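Local coordinates for protein (2Z,6E)-hedycaryol synthase (Kitasatospora setae, PDB 4MC3) that catalyses the magnesium-dependent 1,11-cyclization of (2E,6E)-farnesyl diphosphate to (2Z,6E)-hedycaryol, taking up water and releasing diphosphate, at residues A100-E103 and L104-T107; D188-L192 and P193-P197; A238-I241 and I242-Q246; H266-L269 and Q270-E274. All coordinates share one frame; numbering follows the deposited sequence.

Contact 1. Residues A100-E103 and L104-T107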
loop_
_atom_site.group_PDB
_atom_site.type_symbol
_atom_site.label_atom_id
_atom_site.label_comp_id
_atom_site.label_asym_id
_atom_site.label_seq_id
_atom_site.Cartn_x
_atom_site.Cartn_y
_atom_site.Cartn_z
ATOM N N ALA A 100 2.654 20.569 -4.996
ATOM C CA ALA A 100 2.325 19.420 -5.870
ATOM C C ALA A 100 1.290 18.508 -5.186
ATOM O O ALA A 100 0.247 18.100 -5.798
ATOM C CB ALA A 100 3.587 18.670 -6.165
ATOM N N ILE A 101 1.526 18.243 -3.914
ATOM C CA ILE A 101 0.677 17.306 -3.142
ATOM C C ILE A 101 -0.712 17.907 -2.965
ATOM O O ILE A 101 -1.752 17.223 -3.133
ATOM C CB ILE A 101 1.328 16.871 -1.803
ATOM C CG1 ILE A 101 2.578 15.971 -1.990
ATOM C CG2 ILE A 101 0.351 16.134 -0.893
ATOM C CD1 ILE A 101 2.357 14.711 -2.819
ATOM N N ASP A 102 -0.787 19.205 -2.690
ATOM C CA ASP A 102 -2.068 19.816 -2.435
ATOM C C ASP A 102 -2.920 19.834 -3.709
ATOM O O ASP A 102 -4.141 19.665 -3.632
ATOM C CB ASP A 102 -1.906 21.226 -1.884
ATOM C CG ASP A 102 -1.469 21.241 -0.387
ATOM O OD1 ASP A 102 -1.437 20.165 0.298
ATOM O OD2 ASP A 102 -1.178 22.343 0.126
ATOM N N GLU A 103 -2.283 19.997 -4.860
ATOM C CA GLU A 103 -2.983 19.983 -6.141
ATOM C C GLU A 103 -3.558 18.575 -6.394
ATOM O O GLU A 103 -4.697 18.443 -6.793
ATOM C CB GLU A 103 -2.036 20.319 -7.281
ATOM C CG GLU A 103 -2.771 20.298 -8.621
ATOM C CD GLU A 103 -1.891 20.630 -9.784
ATOM O OE1 GLU A 103 -0.848 19.965 -9.962
ATOM O OE2 GLU A 103 -2.256 21.561 -10.523
ATOM N N LEU A 104 -2.786 17.541 -6.088
ATOM C CA LEU A 104 -3.277 16.163 -6.251
ATOM C C LEU A 104 -4.451 15.876 -5.295
ATOM O O LEU A 104 -5.493 15.316 -5.678
ATOM C CB LEU A 104 -2.132 15.187 -6.058
ATOM C CG LEU A 104 -1.074 15.186 -7.168
ATOM C CD1 LEU A 104 0.171 14.433 -6.748
ATOM C CD2 LEU A 104 -1.588 14.621 -8.488
ATOM N N ARG A 105 -4.287 16.240 -4.034
ATOM C CA ARG A 105 -5.291 16.017 -3.018
ATOM C C ARG A 105 -6.603 16.685 -3.388
ATOM O O ARG A 105 -7.712 16.122 -3.181
ATOM C CB ARG A 105 -4.812 16.546 -1.665
ATOM C CG ARG A 105 -3.826 15.643 -0.969
ATOM C CD ARG A 105 -3.370 16.279 0.334
ATOM N NE ARG A 105 -4.485 16.218 1.253
ATOM C CZ ARG A 105 -4.410 16.125 2.559
ATOM N NH1 ARG A 105 -3.244 16.121 3.189
ATOM N NH2 ARG A 105 -5.545 16.040 3.236
ATOM N N GLY A 106 -6.479 17.887 -3.924
ATOM C CA GLY A 106 -7.597 18.678 -4.379
ATOM C C GLY A 106 -8.429 17.950 -5.408
ATOM O O GLY A 106 -9.682 18.048 -5.372
ATOM N N THR A 107 -7.755 17.220 -6.311
ATOM C CA THR A 107 -8.461 16.508 -7.388
ATOM C C THR A 107 -9.458 15.505 -6.837
ATOM O O THR A 107 -10.476 15.204 -7.489
ATOM C CB THR A 107 -7.556 15.858 -8.480
ATOM O OG1 THR A 107 -6.937 14.662 -7.980
ATOM C CG2 THR A 107 -6.503 16.810 -9.001
#

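Contact 2. Residues D188-L192 and P193-P197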
loop_
_atom_site.group_PDB
_atom_site.type_symbol
_atom_site.label_atom_id
_atom_site.label_comp_id
_atom_site.label_asym_id
_atom_site.label_seq_id
_atom_site.Cartn_x
_atom_site.Cartn_y
_atom_site.Cartn_z
ATOM N N ASP A 188 -9.012 -3.981 -3.147
ATOM C CA ASP A 188 -9.345 -5.395 -3.157
ATOM C C ASP A 188 -10.853 -5.623 -2.923
ATOM O O ASP A 188 -11.403 -6.640 -3.353
ATOM C CB ASP A 188 -8.551 -6.159 -2.115
ATOM C CG ASP A 188 -8.615 -7.693 -2.291
ATOM O OD1 ASP A 188 -8.495 -8.154 -3.440
ATOM O OD2 ASP A 188 -8.831 -8.403 -1.261
ATOM N N GLU A 189 -11.547 -4.662 -2.304
ATOM C CA GLU A 189 -12.969 -4.838 -2.047
ATOM C C GLU A 189 -13.758 -4.905 -3.375
ATOM O O GLU A 189 -14.840 -5.475 -3.399
ATOM C CB GLU A 189 -13.514 -3.759 -1.158
ATOM C CG GLU A 189 -12.921 -3.729 0.215
ATOM C CD GLU A 189 -13.693 -2.841 1.192
ATOM O OE1 GLU A 189 -14.955 -2.926 1.217
ATOM O OE2 GLU A 189 -13.044 -2.057 1.939
ATOM N N LEU A 190 -13.226 -4.345 -4.455
ATOM C CA LEU A 190 -13.910 -4.338 -5.727
ATOM C C LEU A 190 -14.115 -5.769 -6.258
ATOM O O LEU A 190 -15.049 -5.995 -7.040
ATOM C CB LEU A 190 -13.168 -3.504 -6.730
ATOM C CG LEU A 190 -13.450 -2.000 -6.705
ATOM C CD1 LEU A 190 -13.160 -1.290 -5.441
ATOM C CD2 LEU A 190 -12.688 -1.260 -7.770
ATOM N N ARG A 191 -13.273 -6.723 -5.846
ATOM C CA ARG A 191 -13.403 -8.096 -6.350
ATOM C C ARG A 191 -14.186 -9.024 -5.438
ATOM O O ARG A 191 -14.475 -10.176 -5.814
ATOM C CB ARG A 191 -12.055 -8.709 -6.696
ATOM C CG ARG A 191 -11.077 -8.924 -5.579
ATOM C CD ARG A 191 -11.159 -10.272 -4.910
ATOM N NE ARG A 191 -10.340 -10.284 -3.716
ATOM C CZ ARG A 191 -10.280 -11.269 -2.843
ATOM N NH1 ARG A 191 -10.988 -12.388 -3.052
ATOM N NH2 ARG A 191 -9.575 -11.135 -1.745
ATOM N N LEU A 192 -14.555 -8.553 -4.259
ATOM C CA LEU A 192 -15.311 -9.344 -3.303
ATOM C C LEU A 192 -16.802 -9.384 -3.803
ATOM O O LEU A 192 -17.206 -8.559 -4.585
ATOM C CB LEU A 192 -15.237 -8.701 -1.922
ATOM C CG LEU A 192 -13.834 -8.572 -1.295
ATOM C CD1 LEU A 192 -13.922 -7.828 0.020
ATOM C CD2 LEU A 192 -13.179 -9.922 -1.115
ATOM N N PRO A 193 -17.556 -10.371 -3.325
ATOM C CA PRO A 193 -18.995 -10.470 -3.610
ATOM C C PRO A 193 -19.765 -9.269 -3.098
ATOM O O PRO A 193 -20.743 -8.888 -3.707
ATOM C CB PRO A 193 -19.410 -11.748 -2.863
ATOM C CG PRO A 193 -18.151 -12.554 -2.811
ATOM C CD PRO A 193 -17.060 -11.526 -2.571
ATOM N N ILE A 194 -19.265 -8.623 -2.051
ATOM C CA ILE A 194 -19.847 -7.387 -1.613
ATOM C C ILE A 194 -18.748 -6.597 -0.931
ATOM O O ILE A 194 -17.729 -7.172 -0.482
ATOM C CB ILE A 194 -21.008 -7.595 -0.637
ATOM C CG1 ILE A 194 -20.506 -8.352 0.595
ATOM C CG2 ILE A 194 -22.204 -8.203 -1.407
ATOM C CD1 ILE A 194 -21.602 -8.514 1.603
ATOM N N PHE A 195 -18.953 -5.291 -0.848
ATOM C CA PHE A 195 -18.056 -4.456 -0.059
ATOM C C PHE A 195 -18.144 -4.815 1.425
ATOM O O PHE A 195 -19.218 -5.221 1.933
ATOM C CB PHE A 195 -18.332 -2.952 -0.312
ATOM C CG PHE A 195 -17.895 -2.475 -1.634
ATOM C CD1 PHE A 195 -16.734 -1.766 -1.761
ATOM C CD2 PHE A 195 -18.613 -2.787 -2.801
ATOM C CE1 PHE A 195 -16.272 -1.379 -2.993
ATOM C CE2 PHE A 195 -18.165 -2.369 -4.019
ATOM C CZ PHE A 195 -16.989 -1.691 -4.132
ATOM N N LEU A 196 -17.064 -4.604 2.172
ATOM C CA LEU A 196 -17.083 -4.786 3.611
ATOM C C LEU A 196 -18.090 -3.821 4.253
ATOM O O LEU A 196 -18.151 -2.658 3.909
ATOM C CB LEU A 196 -15.718 -4.555 4.235
ATOM C CG LEU A 196 -14.497 -5.373 3.759
ATOM C CD1 LEU A 196 -13.241 -4.904 4.434
ATOM C CD2 LEU A 196 -14.746 -6.856 3.988
ATOM N N PRO A 197 -18.848 -4.308 5.210
ATOM C CA PRO A 197 -19.620 -3.333 5.986
ATOM C C PRO A 197 -18.665 -2.376 6.718
ATOM O O PRO A 197 -17.589 -2.800 7.175
ATOM C CB PRO A 197 -20.344 -4.199 7.008
ATOM C CG PRO A 197 -20.380 -5.584 6.421
ATOM C CD PRO A 197 -19.106 -5.699 5.599
#

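Contact 3. Residues A238-I241 and I242-Q246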
loop_
_atom_site.group_PDB
_atom_site.type_symbol
_atom_site.label_atom_id
_atom_site.label_comp_id
_atom_site.label_asym_id
_atom_site.label_seq_id
_atom_site.Cartn_x
_atom_site.Cartn_y
_atom_site.Cartn_z
ATOM N N ALA A 238 13.699 2.368 8.793
ATOM C CA ALA A 238 13.760 1.905 10.175
ATOM C C ALA A 238 15.180 1.464 10.543
ATOM O O ALA A 238 15.596 1.603 11.684
ATOM C CB ALA A 238 12.783 0.760 10.395
ATOM N N VAL A 239 15.897 0.868 9.603
ATOM C CA VAL A 239 17.257 0.421 9.873
ATOM C C VAL A 239 18.125 1.603 10.277
ATOM O O VAL A 239 18.800 1.606 11.317
ATOM C CB VAL A 239 17.865 -0.304 8.686
ATOM C CG1 VAL A 239 19.314 -0.678 9.017
ATOM C CG2 VAL A 239 17.080 -1.544 8.337
ATOM N N THR A 240 18.086 2.611 9.445
ATOM C CA THR A 240 18.850 3.842 9.670
ATOM C C THR A 240 18.456 4.528 10.966
ATOM O O THR A 240 19.300 5.032 11.674
ATOM C CB THR A 240 18.655 4.791 8.463
ATOM O OG1 THR A 240 19.030 4.059 7.297
ATOM C CG2 THR A 240 19.484 6.042 8.588
ATOM N N ILE A 241 17.155 4.606 11.232
ATOM C CA ILE A 241 16.645 5.274 12.409
ATOM C C ILE A 241 17.195 4.619 13.680
ATOM O O ILE A 241 17.607 5.318 14.621
ATOM C CB ILE A 241 15.117 5.320 12.394
ATOM C CG1 ILE A 241 14.644 6.336 11.327
ATOM C CG2 ILE A 241 14.565 5.673 13.753
ATOM C CD1 ILE A 241 13.174 6.216 10.939
ATOM N N ILE A 242 17.171 3.301 13.724
ATOM C CA ILE A 242 17.704 2.542 14.881
ATOM C C ILE A 242 19.224 2.727 14.981
ATOM O O ILE A 242 19.743 3.057 16.059
ATOM C CB ILE A 242 17.307 1.056 14.827
ATOM C CG1 ILE A 242 15.767 0.933 14.990
ATOM C CG2 ILE A 242 18.063 0.227 15.876
ATOM C CD1 ILE A 242 15.226 -0.446 14.683
ATOM N N ARG A 243 19.932 2.521 13.865
ATOM C CA ARG A 243 21.379 2.679 13.834
ATOM C C ARG A 243 21.819 4.056 14.337
ATOM O O ARG A 243 22.738 4.147 15.162
ATOM C CB ARG A 243 21.906 2.444 12.403
ATOM C CG ARG A 243 23.423 2.302 12.282
ATOM C CD ARG A 243 23.827 2.155 10.828
ATOM N NE ARG A 243 23.351 3.259 9.984
ATOM C CZ ARG A 243 23.890 4.478 9.935
ATOM N NH1 ARG A 243 24.943 4.790 10.688
ATOM N NH2 ARG A 243 23.367 5.397 9.124
ATOM N N GLU A 244 21.183 5.114 13.867
ATOM C CA GLU A 244 21.607 6.474 14.199
ATOM C C GLU A 244 21.233 6.872 15.625
ATOM O O GLU A 244 21.917 7.675 16.259
ATOM C CB GLU A 244 21.031 7.501 13.210
ATOM C CG GLU A 244 21.459 7.317 11.754
ATOM C CD GLU A 244 22.714 8.067 11.363
ATOM O OE1 GLU A 244 22.614 8.964 10.495
ATOM O OE2 GLU A 244 23.796 7.751 11.903
ATOM N N ALA A 245 20.120 6.353 16.109
ATOM C CA ALA A 245 19.690 6.590 17.489
ATOM C C ALA A 245 20.592 5.890 18.504
ATOM O O ALA A 245 20.896 6.469 19.568
ATOM C CB ALA A 245 18.261 6.110 17.666
ATOM N N GLN A 246 21.033 4.668 18.184
ATOM C CA GLN A 246 21.729 3.795 19.153
ATOM C C GLN A 246 23.245 3.838 19.027
ATOM O O GLN A 246 23.946 3.445 19.965
ATOM C CB GLN A 246 21.375 2.320 18.949
ATOM C CG GLN A 246 20.030 1.856 19.465
ATOM C CD GLN A 246 19.870 0.349 19.420
ATOM O OE1 GLN A 246 20.740 -0.384 18.960
ATOM N NE2 GLN A 246 18.728 -0.124 19.887
HETATM O O HOH W 1 21.637 3.423 7.472
#

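Contact 4. Residues H266-L269 and Q270-E274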
loop_
_atom_site.group_PDB
_atom_site.type_symbol
_atom_site.label_atom_id
_atom_site.label_comp_id
_atom_site.label_asym_id
_atom_site.label_seq_id
_atom_site.Cartn_x
_atom_site.Cartn_y
_atom_site.Cartn_z
ATOM N N HIS A 266 3.458 -11.961 13.880
ATOM C CA HIS A 266 2.665 -12.555 14.940
ATOM C C HIS A 266 1.424 -11.737 15.272
ATOM O O HIS A 266 0.377 -12.301 15.568
ATOM C CB HIS A 266 3.542 -12.867 16.137
ATOM C CG HIS A 266 4.455 -14.035 15.878
ATOM N ND1 HIS A 266 4.014 -15.339 15.932
ATOM C CD2 HIS A 266 5.744 -14.092 15.469
ATOM C CE1 HIS A 266 5.007 -16.152 15.617
ATOM N NE2 HIS A 266 6.068 -15.420 15.329
ATOM N N THR A 267 1.503 -10.410 15.089
ATOM C CA THR A 267 0.350 -9.543 15.212
ATOM C C THR A 267 -0.692 -9.806 14.090
ATOM O O THR A 267 -1.910 -9.774 14.348
ATOM C CB THR A 267 0.789 -8.064 15.242
ATOM O OG1 THR A 267 1.702 -7.857 16.341
ATOM C CG2 THR A 267 -0.360 -7.153 15.432
ATOM N N VAL A 268 -0.217 -10.054 12.865
ATOM C CA VAL A 268 -1.112 -10.448 11.771
ATOM C C VAL A 268 -1.853 -11.749 12.112
ATOM O O VAL A 268 -3.072 -11.828 11.943
ATOM C CB VAL A 268 -0.388 -10.564 10.409
ATOM C CG1 VAL A 268 -1.218 -11.332 9.385
ATOM C CG2 VAL A 268 -0.066 -9.136 9.928
ATOM N N LEU A 269 -1.099 -12.734 12.608
ATOM C CA LEU A 269 -1.655 -14.069 12.938
ATOM C C LEU A 269 -2.721 -13.930 14.015
ATOM O O LEU A 269 -3.853 -14.451 13.891
ATOM C CB LEU A 269 -0.544 -15.031 13.342
ATOM C CG LEU A 269 0.357 -15.529 12.210
ATOM C CD1 LEU A 269 1.623 -16.191 12.748
ATOM C CD2 LEU A 269 -0.408 -16.467 11.277
ATOM N N GLN A 270 -2.389 -13.172 15.047
ATOM C CA GLN A 270 -3.331 -12.898 16.140
ATOM C C GLN A 270 -4.565 -12.151 15.667
ATOM O O GLN A 270 -5.676 -12.509 16.023
ATOM C CB GLN A 270 -2.650 -12.102 17.259
ATOM C CG GLN A 270 -3.485 -12.005 18.542
ATOM C CD GLN A 270 -2.875 -11.109 19.628
ATOM O OE1 GLN A 270 -1.695 -10.759 19.593
ATOM N NE2 GLN A 270 -3.696 -10.733 20.606
ATOM N N ALA A 271 -4.377 -11.091 14.865
ATOM C CA ALA A 271 -5.495 -10.275 14.427
ATOM C C ALA A 271 -6.498 -11.069 13.577
ATOM O O ALA A 271 -7.705 -10.768 13.562
ATOM C CB ALA A 271 -5.023 -9.073 13.636
ATOM N N ARG A 272 -5.973 -11.980 12.756
ATOM C CA ARG A 272 -6.855 -12.828 11.944
ATOM C C ARG A 272 -7.787 -13.660 12.807
ATOM O O ARG A 272 -8.970 -13.763 12.519
ATOM C CB ARG A 272 -6.065 -13.723 11.003
ATOM C CG ARG A 272 -5.468 -12.921 9.846
ATOM C CD ARG A 272 -4.776 -13.839 8.844
ATOM N NE ARG A 272 -5.765 -14.550 8.028
ATOM C CZ ARG A 272 -5.474 -15.500 7.142
ATOM N NH1 ARG A 272 -4.216 -15.908 6.951
ATOM N NH2 ARG A 272 -6.449 -16.068 6.455
ATOM N N GLN A 273 -7.244 -14.209 13.887
ATOM C CA GLN A 273 -8.059 -14.987 14.826
ATOM C C GLN A 273 -9.095 -14.106 15.486
ATOM O O GLN A 273 -10.269 -14.480 15.618
ATOM C CB GLN A 273 -7.156 -15.662 15.868
ATOM C CG GLN A 273 -6.380 -16.830 15.276
ATOM C CD GLN A 273 -7.243 -17.733 14.374
ATOM O OE1 GLN A 273 -8.154 -18.419 14.854
ATOM N NE2 GLN A 273 -6.961 -17.725 13.060
ATOM N N GLU A 274 -8.653 -12.932 15.921
ATOM C CA GLU A 274 -9.508 -11.974 16.583
ATOM C C GLU A 274 -10.611 -11.480 15.648
ATOM O O GLU A 274 -11.742 -11.214 16.071
ATOM C CB GLU A 274 -8.669 -10.820 17.142
ATOM C CG GLU A 274 -7.798 -11.247 18.331
ATOM C CD GLU A 274 -6.790 -10.202 18.758
ATOM O OE1 GLU A 274 -6.636 -9.160 18.080
ATOM O OE2 GLU A 274 -6.123 -10.433 19.784
HETATM O O HOH W 2 -4.379 -16.693 12.528
#

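Contact 1. Residues A100-E103 and L104-T107
Ile101 and Arg105 sit one helical turn apart on helix 95-107, part of the all-helical class I terpene synthase fold, and their side chains cross obliquely. The touch is between the branch methyl CG2 of Ile101 and CD of Arg105, 3.9 Å apart. CG2 stands anti to the backbone N of Ile101, which turns this methyl toward the next turn, while the aliphatic stem of Arg105 runs back along the helix, its CG 3.4 Å from Ile101 O. A beta-branched residue suits the buried place, where Ile101 also packs on Leu150 and Thr154 of helix 136-160. Arginine suits the border: its CD rests against the isoleucine methyl, while CB and CG pass the carbonyl oxygen of Ile101, and the bend at chi3 (71°) carries the guanidinium to Gln151, whose OE1 accepts a hydrogen bond from NH1.

Leu104 places CG 3.5 Å from Ala100 O and faces helix 118-131, against Ala120 and Leu123. Beneath the side chains, Arg105 N reaches Ile101 O at 2.9 Å and an N-H...O angle of 169°. Toward the end of the segment Thr107 turns its hydroxyl back on the helix: OG1 donates to Leu104 O at 2.8 Å, in the carbonyl plane and on a lone pair.

Contact 2. Residues D188-L192 and P193-P197
Glu189 and Phe195 bring their CA atoms within 5.5 Å of each other as the chain doubles back between helix 181-188 and helix 198-201. Residues 189-190 make a short 3-10 turn, in which Leu192 N donates a hydrogen bond to Glu189 O at 3.2 Å. From Leu192 onward the backbone is mostly extended (phi/psi -153°/159° at Ile194), apart from Pro193, where the ring restricts phi at the bend.

The returning chain is tied to the turn by a glutamate. Leu196 N donates to Glu189 OE1 at 2.9 Å, coming from above the carboxylate plane, 37° out of it. The Leu196 side chain crosses that of Glu189 at about a right angle, with CG 3.7 Å from Glu189 CD. OE2 of the same carboxylate forms a salt bridge with Arg201, so this buried acid has a charged partner as well as a backbone donor.

Phe195 lays one face of its ring over Glu189 O, while Leu190 CD1 approaches CE1 obliquely at 4.0 Å; Trp138 meets the ring edge-to-face. Arg191 grips Asp188 side-on, NE to OD1 at 2.8 Å and NH2 to OD2 at 2.9 Å, and Leu192 CD2 lies over the guanidinium face. Arg191 NH1 has a second acid in Asp294 of helix 286-309, which further fixes the group.

Away from the annotated sites, this is an interhelical connection of the terpene synthase alpha domain, a compact loop with Pro197 at the N-cap position of the helix that follows.

Contact 3. Residues A238-I241 and I242-Q246
Thr240 and Arg243 meet through a water because of how each side chain leaves the helix. At Thr240, chi1 of -55° sets OG1 beside its own backbone N and CG2 anti to it; at Arg243, CG is anti to the backbone N (chi1 -168°) and a bend at chi3 folds the guanidinium back alongside the threonine. The two side chains point the same way, and one water spans their polar groups: it accepts from Arg243 NE at 3.0 Å and is hydrogen-bonded to Thr240 OG1 at 2.7 Å. The methyl CG2 instead lies 4.0 Å from Arg243 NH2, oblique to the guanidinium, and 3.9 Å from Glu244 CG.

Threonine suits this place because its two branches serve different neighbours, the hydroxyl the water and the methyl the carbon stem of Glu244. That stem bends at chi2, bringing OE2 within 3.4 Å of Arg243 NH1 in a salt bridge between adjacent residues.

Helix 238-246 follows the NSE-motif region of this class I terpene synthase, and Asp222 of that motif accepts a hydrogen bond from Ala238 N. Apolar residues occupy its inward sides: Ala238 and Ile241 lie on Leu168 and Tyr171, Val239 and Ile242 on helix 250-282. The backbone between is regular, with Arg243 N 2.9 Å from Val239 O, and Ile242 CG1 lies 3.4 Å from Ala238 O.

Contact 4. Residues H266-L269 and Q270-E274
Arg272 lays its stem over the carbonyl oxygen of Val268, one turn back on helix 250-282, a long helix of the alpha-helical terpene synthase domain. Its CG comes within 3.4 Å of Val268 O, and Arg272 N donates to the same oxygen at 3.0 Å; the valine side chain is at most loosely touched. Arg272 CG stands anti to its carbonyl carbon (chi1 -73°), which directs the stem back toward that oxygen; the later bend at chi3 leads the guanidinium away. The methyl of Ala271 likewise rests 3.3 Å from Thr267 O, a close fit for a small residue on a buried side of the helix.

Outside this shell, neighbouring elements define the faces. Val268 packs on Leu209 and Thr267 on Ala212, both of helix 204-225, where short or branched side chains suit close helix packing; Arg272 lies along Ala297 and Ala300 of helix 286-309. Thr267 OG1 turns back to Ala263 O.

Longer polar residues suit the border with helix 204-225. Gln270, itself exposed, extends its chain so that NE2 reaches Glu274 OE2 at 2.6 Å, tilted 30° from the amide plane, and Glu274 OE1 is salt-bridged to Lys208. At exposed Gln273 the backbone bond from N to Leu269 O is weak at 3.4 Å, and a water bridges the same two residues, donating to Leu269 O at 2.7 Å and accepting from Gln273 NE2 at 2.8 Å.

All four contacts are local and partly buried at the periphery of the helical fold, their centres 17 to 23 Å from that of the chain. Contacts 1, 3 and 4 lie within single helices, whereas contact 2 is a loop in which a buried glutamate takes a backbone N-H and leucines and a phenylalanine pack. Contact 1 combines apolar burial with an arginine at its border; contact 3 adds a bridging water and an ion pair at its exposed edge; contact 4 sets small and branched residues against helix 204-225 and polar ones at its border. Helix 250-282, bearing contact 4, also packs on the helix of contact 3, while helix 286-309 touches both contacts 2 and 4. Contacts 1 and 3 come nearer to annotated active-site residues.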